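Local coordinates for uncharacterized protein MJ0327 (Methanocaldococcus jannaschii DSM 2661, PDB 2QTD), which is of unknown function but belongs to the dinitrogenase iron-molybdenum cofactor family and may therefore bind or carry a metal-cluster cofactor, at residues I3-A8 and N56-I61; V7-D12 and L27-D32. One frame throughout, in Å; residues are numbered along the deposited sequence.

Interaction 1. Residues I3-A8 and N56-I61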
loop_
_atom_site.group_PDB
_atom_site.type_symbol
_atom_site.label_atom_id
_atom_site.label_comp_id
_atom_site.label_asym_id
_atom_site.label_seq_id
_atom_site.Cartn_x
_atom_site.Cartn_y
_atom_site.Cartn_z
ATOM N N ILE A 3 8.644 -1.550 -14.116
ATOM C CA ILE A 3 7.559 -2.041 -13.279
ATOM C C ILE A 3 6.163 -1.735 -13.886
ATOM O O ILE A 3 5.897 -0.593 -14.338
ATOM C CB ILE A 3 7.735 -1.695 -11.739
ATOM C CG1 ILE A 3 7.284 -0.309 -11.332
ATOM C CG2 ILE A 3 9.198 -1.919 -11.285
ATOM C CD1 ILE A 3 6.932 -0.249 -9.828
ATOM N N ASN A 4 5.359 -2.800 -13.936
ATOM C CA ASN A 4 3.943 -2.781 -14.249
ATOM C C ASN A 4 3.152 -3.384 -13.064
ATOM O O ASN A 4 2.968 -4.630 -13.052
ATOM C CB ASN A 4 3.728 -3.646 -15.498
ATOM C CG ASN A 4 4.522 -3.151 -16.699
ATOM O OD1 ASN A 4 5.490 -3.785 -17.144
ATOM N ND2 ASN A 4 4.103 -2.029 -17.241
HETATM N N MSE A 5 2.708 -2.576 -12.083
HETATM C CA MSE A 5 2.149 -3.095 -10.823
HETATM C C MSE A 5 1.007 -2.252 -10.274
HETATM O O MSE A 5 0.919 -1.074 -10.555
HETATM C CB MSE A 5 3.254 -3.127 -9.761
HETATM C CG MSE A 5 4.368 -4.150 -10.012
HETATM SE SE MSE A 5 5.622 -3.999 -8.551
HETATM C CE MSE A 5 4.866 -5.248 -7.271
ATOM N N LYS A 6 0.178 -2.870 -9.436
ATOM C CA LYS A 6 -0.846 -2.184 -8.675
ATOM C C LYS A 6 -0.385 -2.205 -7.194
ATOM O O LYS A 6 -0.023 -3.256 -6.684
ATOM C CB LYS A 6 -2.190 -2.915 -8.829
ATOM C CG LYS A 6 -3.357 -2.260 -8.150
ATOM C CD LYS A 6 -4.638 -3.098 -8.187
ATOM C CE LYS A 6 -5.119 -3.406 -9.582
ATOM N NZ LYS A 6 -6.553 -3.872 -9.606
ATOM N N VAL A 7 -0.375 -1.029 -6.567
ATOM C CA VAL A 7 0.139 -0.883 -5.196
ATOM C C VAL A 7 -0.933 -0.231 -4.346
ATOM O O VAL A 7 -1.526 0.787 -4.735
ATOM C CB VAL A 7 1.424 -0.043 -5.140
ATOM C CG1 VAL A 7 1.976 -0.005 -3.693
ATOM C CG2 VAL A 7 2.496 -0.564 -6.182
ATOM N N ALA A 8 -1.214 -0.838 -3.215
ATOM C CA ALA A 8 -2.113 -0.195 -2.193
ATOM C C ALA A 8 -1.322 0.526 -1.075
ATOM O O ALA A 8 -0.428 -0.042 -0.459
ATOM C CB ALA A 8 -3.090 -1.228 -1.627
ATOM N N ASN A 56 -6.655 -7.319 -5.968
ATOM C CA ASN A 56 -5.557 -8.215 -6.376
ATOM C C ASN A 56 -4.263 -7.404 -6.627
ATOM O O ASN A 56 -3.632 -7.490 -7.701
ATOM C CB ASN A 56 -5.964 -9.035 -7.594
ATOM C CG ASN A 56 -5.081 -10.249 -7.822
ATOM O OD1 ASN A 56 -4.408 -10.731 -6.899
ATOM N ND2 ASN A 56 -5.105 -10.784 -9.055
ATOM N N VAL A 57 -3.909 -6.597 -5.635
ATOM C CA VAL A 57 -2.753 -5.698 -5.732
ATOM C C VAL A 57 -1.469 -6.542 -5.737
ATOM O O VAL A 57 -1.461 -7.719 -5.321
ATOM C CB VAL A 57 -2.734 -4.566 -4.639
ATOM C CG1 VAL A 57 -4.047 -3.746 -4.676
ATOM C CG2 VAL A 57 -2.429 -5.124 -3.221
ATOM N N ASN A 58 -0.410 -5.976 -6.266
ATOM C CA ASN A 58 0.904 -6.619 -6.243
ATOM C C ASN A 58 1.657 -6.346 -4.925
ATOM O O ASN A 58 2.522 -7.135 -4.527
ATOM C CB ASN A 58 1.761 -6.179 -7.438
ATOM C CG ASN A 58 1.113 -6.467 -8.785
ATOM O OD1 ASN A 58 0.438 -5.615 -9.367
ATOM N ND2 ASN A 58 1.299 -7.694 -9.276
ATOM N N ALA A 59 1.380 -5.238 -4.265
ATOM C CA ALA A 59 2.207 -4.760 -3.167
ATOM C C ALA A 59 1.385 -3.845 -2.304
ATOM O O ALA A 59 0.396 -3.243 -2.807
ATOM C CB ALA A 59 3.417 -4.016 -3.726
ATOM N N ILE A 60 1.764 -3.742 -1.015
ATOM C CA ILE A 60 1.226 -2.773 -0.067
ATOM C C ILE A 60 2.375 -1.897 0.433
ATOM O O ILE A 60 3.463 -2.431 0.657
ATOM C CB ILE A 60 0.514 -3.492 1.127
ATOM C CG1 ILE A 60 -0.801 -4.119 0.702
ATOM C CG2 ILE A 60 0.249 -2.526 2.307
ATOM C CD1 ILE A 60 -1.380 -5.218 1.676
ATOM N N ILE A 61 2.125 -0.599 0.641
ATOM C CA ILE A 61 3.033 0.344 1.336
ATOM C C ILE A 61 2.284 0.796 2.563
ATOM O O ILE A 61 1.174 1.288 2.465
ATOM C CB ILE A 61 3.501 1.489 0.481
ATOM C CG1 ILE A 61 4.239 0.995 -0.748
ATOM C CG2 ILE A 61 4.378 2.459 1.266
ATOM C CD1 ILE A 61 4.558 2.154 -1.735
#

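Interaction 2. Residues V7-D12 and L27-D32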
loop_
_atom_site.group_PDB
_atom_site.type_symbol
_atom_site.label_atom_id
_atom_site.label_comp_id
_atom_site.label_asym_id
_atom_site.label_seq_id
_atom_site.Cartn_x
_atom_site.Cartn_y
_atom_site.Cartn_z
ATOM N N VAL A 7 -0.375 -1.029 -6.567
ATOM C CA VAL A 7 0.139 -0.883 -5.196
ATOM C C VAL A 7 -0.933 -0.231 -4.346
ATOM O O VAL A 7 -1.526 0.787 -4.735
ATOM C CB VAL A 7 1.424 -0.043 -5.140
ATOM C CG1 VAL A 7 1.976 -0.005 -3.693
ATOM C CG2 VAL A 7 2.496 -0.564 -6.182
ATOM N N ALA A 8 -1.214 -0.838 -3.215
ATOM C CA ALA A 8 -2.113 -0.195 -2.193
ATOM C C ALA A 8 -1.322 0.526 -1.075
ATOM O O ALA A 8 -0.428 -0.042 -0.459
ATOM C CB ALA A 8 -3.090 -1.228 -1.627
ATOM N N ILE A 9 -1.679 1.773 -0.827
ATOM C CA ILE A 9 -1.023 2.622 0.204
ATOM C C ILE A 9 -2.014 3.009 1.266
ATOM O O ILE A 9 -3.086 3.577 0.962
ATOM C CB ILE A 9 -0.392 3.887 -0.415
ATOM C CG1 ILE A 9 0.409 3.479 -1.664
ATOM C CG2 ILE A 9 0.422 4.658 0.689
ATOM C CD1 ILE A 9 1.120 4.536 -2.394
ATOM N N SER A 10 -1.640 2.795 2.532
ATOM C CA SER A 10 -2.536 3.117 3.650
ATOM C C SER A 10 -2.458 4.626 3.920
ATOM O O SER A 10 -1.423 5.135 4.314
ATOM C CB SER A 10 -2.080 2.304 4.840
ATOM O OG SER A 10 -0.754 2.631 5.203
HETATM N N MSE A 11 -3.574 5.321 3.696
HETATM C CA MSE A 11 -3.614 6.793 3.721
HETATM C C MSE A 11 -4.526 7.410 4.789
HETATM O O MSE A 11 -5.649 6.966 5.041
HETATM C CB MSE A 11 -4.049 7.349 2.351
HETATM C CG MSE A 11 -3.060 7.078 1.217
HETATM SE SE MSE A 11 -1.382 8.026 1.513
HETATM C CE MSE A 11 -1.972 9.932 1.673
ATOM N N ASP A 12 -4.022 8.470 5.424
ATOM C CA ASP A 12 -4.885 9.462 6.114
ATOM C C ASP A 12 -5.115 10.627 5.141
ATOM O O ASP A 12 -4.522 10.673 4.069
ATOM C CB ASP A 12 -4.231 9.966 7.396
ATOM C CG ASP A 12 -4.274 8.951 8.530
ATOM O OD1 ASP A 12 -5.018 7.944 8.480
ATOM O OD2 ASP A 12 -3.574 9.194 9.506
ATOM N N LEU A 27 -5.199 4.064 -0.901
ATOM C CA LEU A 27 -4.935 4.592 -2.233
ATOM C C LEU A 27 -4.423 3.453 -3.133
ATOM O O LEU A 27 -3.346 2.878 -2.875
ATOM C CB LEU A 27 -3.954 5.758 -2.161
ATOM C CG LEU A 27 -3.572 6.436 -3.506
ATOM C CD1 LEU A 27 -4.796 7.153 -4.095
ATOM C CD2 LEU A 27 -2.483 7.442 -3.269
ATOM N N ILE A 28 -5.178 3.137 -4.201
ATOM C CA ILE A 28 -4.788 2.100 -5.148
ATOM C C ILE A 28 -4.131 2.806 -6.343
ATOM O O ILE A 28 -4.769 3.587 -7.051
ATOM C CB ILE A 28 -5.974 1.209 -5.575
ATOM C CG1 ILE A 28 -6.800 0.678 -4.404
ATOM C CG2 ILE A 28 -5.512 0.073 -6.448
ATOM C CD1 ILE A 28 -6.013 -0.024 -3.327
ATOM N N VAL A 29 -2.840 2.556 -6.522
ATOM C CA VAL A 29 -2.100 3.175 -7.616
ATOM C C VAL A 29 -1.664 2.128 -8.612
ATOM O O VAL A 29 -1.121 1.084 -8.257
ATOM C CB VAL A 29 -0.899 4.038 -7.155
ATOM C CG1 VAL A 29 -1.356 5.238 -6.340
ATOM C CG2 VAL A 29 0.106 3.233 -6.388
ATOM N N ARG A 30 -1.921 2.427 -9.890
ATOM C CA ARG A 30 -1.446 1.609 -11.007
ATOM C C ARG A 30 -0.202 2.295 -11.533
ATOM O O ARG A 30 -0.262 3.457 -11.916
ATOM C CB ARG A 30 -2.471 1.489 -12.143
ATOM C CG ARG A 30 -1.953 1.062 -13.503
ATOM C CD ARG A 30 -1.334 -0.286 -13.494
ATOM N NE ARG A 30 -2.294 -1.314 -13.104
ATOM C CZ ARG A 30 -2.004 -2.615 -13.000
ATOM N NH1 ARG A 30 -0.784 -3.074 -13.289
ATOM N NH2 ARG A 30 -2.963 -3.471 -12.631
ATOM N N ILE A 31 0.903 1.556 -11.562
ATOM C CA ILE A 31 2.197 2.044 -12.036
ATOM C C ILE A 31 2.482 1.277 -13.301
ATOM O O ILE A 31 2.320 0.055 -13.332
ATOM C CB ILE A 31 3.318 1.790 -11.034
ATOM C CG1 ILE A 31 3.128 2.639 -9.762
ATOM C CG2 ILE A 31 4.720 2.043 -11.758
ATOM C CD1 ILE A 31 3.748 2.019 -8.439
ATOM N N ASP A 32 2.845 1.978 -14.372
ATOM C CA ASP A 32 3.051 1.340 -15.647
ATOM C C ASP A 32 4.174 2.029 -16.350
ATOM O O ASP A 32 4.284 3.256 -16.257
ATOM C CB ASP A 32 1.815 1.442 -16.514
ATOM C CG ASP A 32 1.575 0.206 -17.304
ATOM O OD1 ASP A 32 2.569 -0.423 -17.747
ATOM O OD2 ASP A 32 0.379 -0.160 -17.424
#

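Interaction 1. Residues I3-A8 and N56-I61
Val7 CG1 meets Ile61 CG1 at 3.8 Å, the two side chains slanting past each other on the sheet face that also carries Ala59. With CG1 anti to the backbone N (chi1 -176°), Val7 sends this methyl over the Ala59 carbonyl toward Ile61; Phe94 of helix 87-95 packs on the same valine. On the other face Ala8 CB rests 4.1 Å from Val57 CG1. Lys6 CD touches this same methyl, Val57 CG1, at 3.6 Å, its aliphatic chain crossing the valine at about a right angle before NZ reaches a salt bridge with Glu55. Between the two faces the strands run parallel: Ala8 N donates to Ala59 O (2.9 Å) and Ile61 N to Ala8 O (2.8 Å), so that Ala8 grips the residues flanking Ile60. At the polar edge the ladder changes. Asn58 N still donates to Lys6 O (2.8 Å), with a weak second bond from Ala59 N, but the amide oxygen Asn58 OD1 takes the Lys6 N-H (2.8 Å, 172° at the hydrogen), apparently standing in for the main-chain carbonyl that a regular parallel ladder would offer. Replacing Asn58 by an alanine removes OD1 and is likely to leave the Lys6 N-H without its acceptor at this end of the pairing. Strands 5-11 and 59-62 are neighbours in a five-strand mixed sheet of order 3-2-1-4-5, with strand 25-32 antiparallel to the rest, the ribonuclease H-like motif.

Interaction 2. Residues V7-D12 and L27-D32
Val7, Ala8 and Ile9 pair with Val29, Ile28 and Leu27 in a buried antiparallel ladder that joins strand 5-11, the middle strand of the sheet, to strand 25-32. Val7 and Val29 form a hydrogen-bonded pair: Val7 N donates to Val29 O (2.8 Å) and Val29 N to Val7 O (2.8 Å), each donor in the acceptor's carbonyl plane. Ile9 and Leu27 repeat the exchange, although Ile9 N approaches Leu27 O (2.9 Å) tilted 22° from that plane. Between them Ala8 and Ile28 are a non-hydrogen-bonded pair, flanked by CA-H...O contacts, Ala8 CA to Leu27 O and Ile28 CA to Val7 O. Ile28 bends at its second torsion (chi2 -53°), which brings CD1 back against Ala8 CB at 3.6 Å; Ile42 of strand 35-43 touches this isoleucine too. The other face is a continuous apolar strip. Val7 CG2 reaches Ile31 CD1 at 3.7 Å, while farther along Met11, a selenomethionine, lies side by side with Leu27, its CG 3.7 Å from Leu27 CB. Helix 87-95 covers this strip, with Ile91 on Ile9 and Val87 on Ile9 and Met11. The first two strands of the chain pair antiparallel, and strand 25-32 runs against the other four of the 3-2-1-4-5 sheet, as in the ribonuclease H-like fold.

Overall arrangement
Interactions 1 and 2 are the two flanks of strand 5-11, sharing Val7 and Ala8: the backbone of Val7 bonds to strand 25-32, that of Ala8 to strand 59-62. Together they fix the change from antiparallel to parallel order within one mixed sheet. Both are buried, but they differ in chemistry. Interaction 2 is regular and almost wholly apolar outside its backbone bonds, whereas interaction 1 passes from strand pairing to an asparagine side-chain bond and a partly exposed lysine at the end of its ladder. Further links bind all three strands, with Met5 O probably bonded to Ile31 N and Ile61 O to Ser10 N. Helix 87-95 packs against side chains of both.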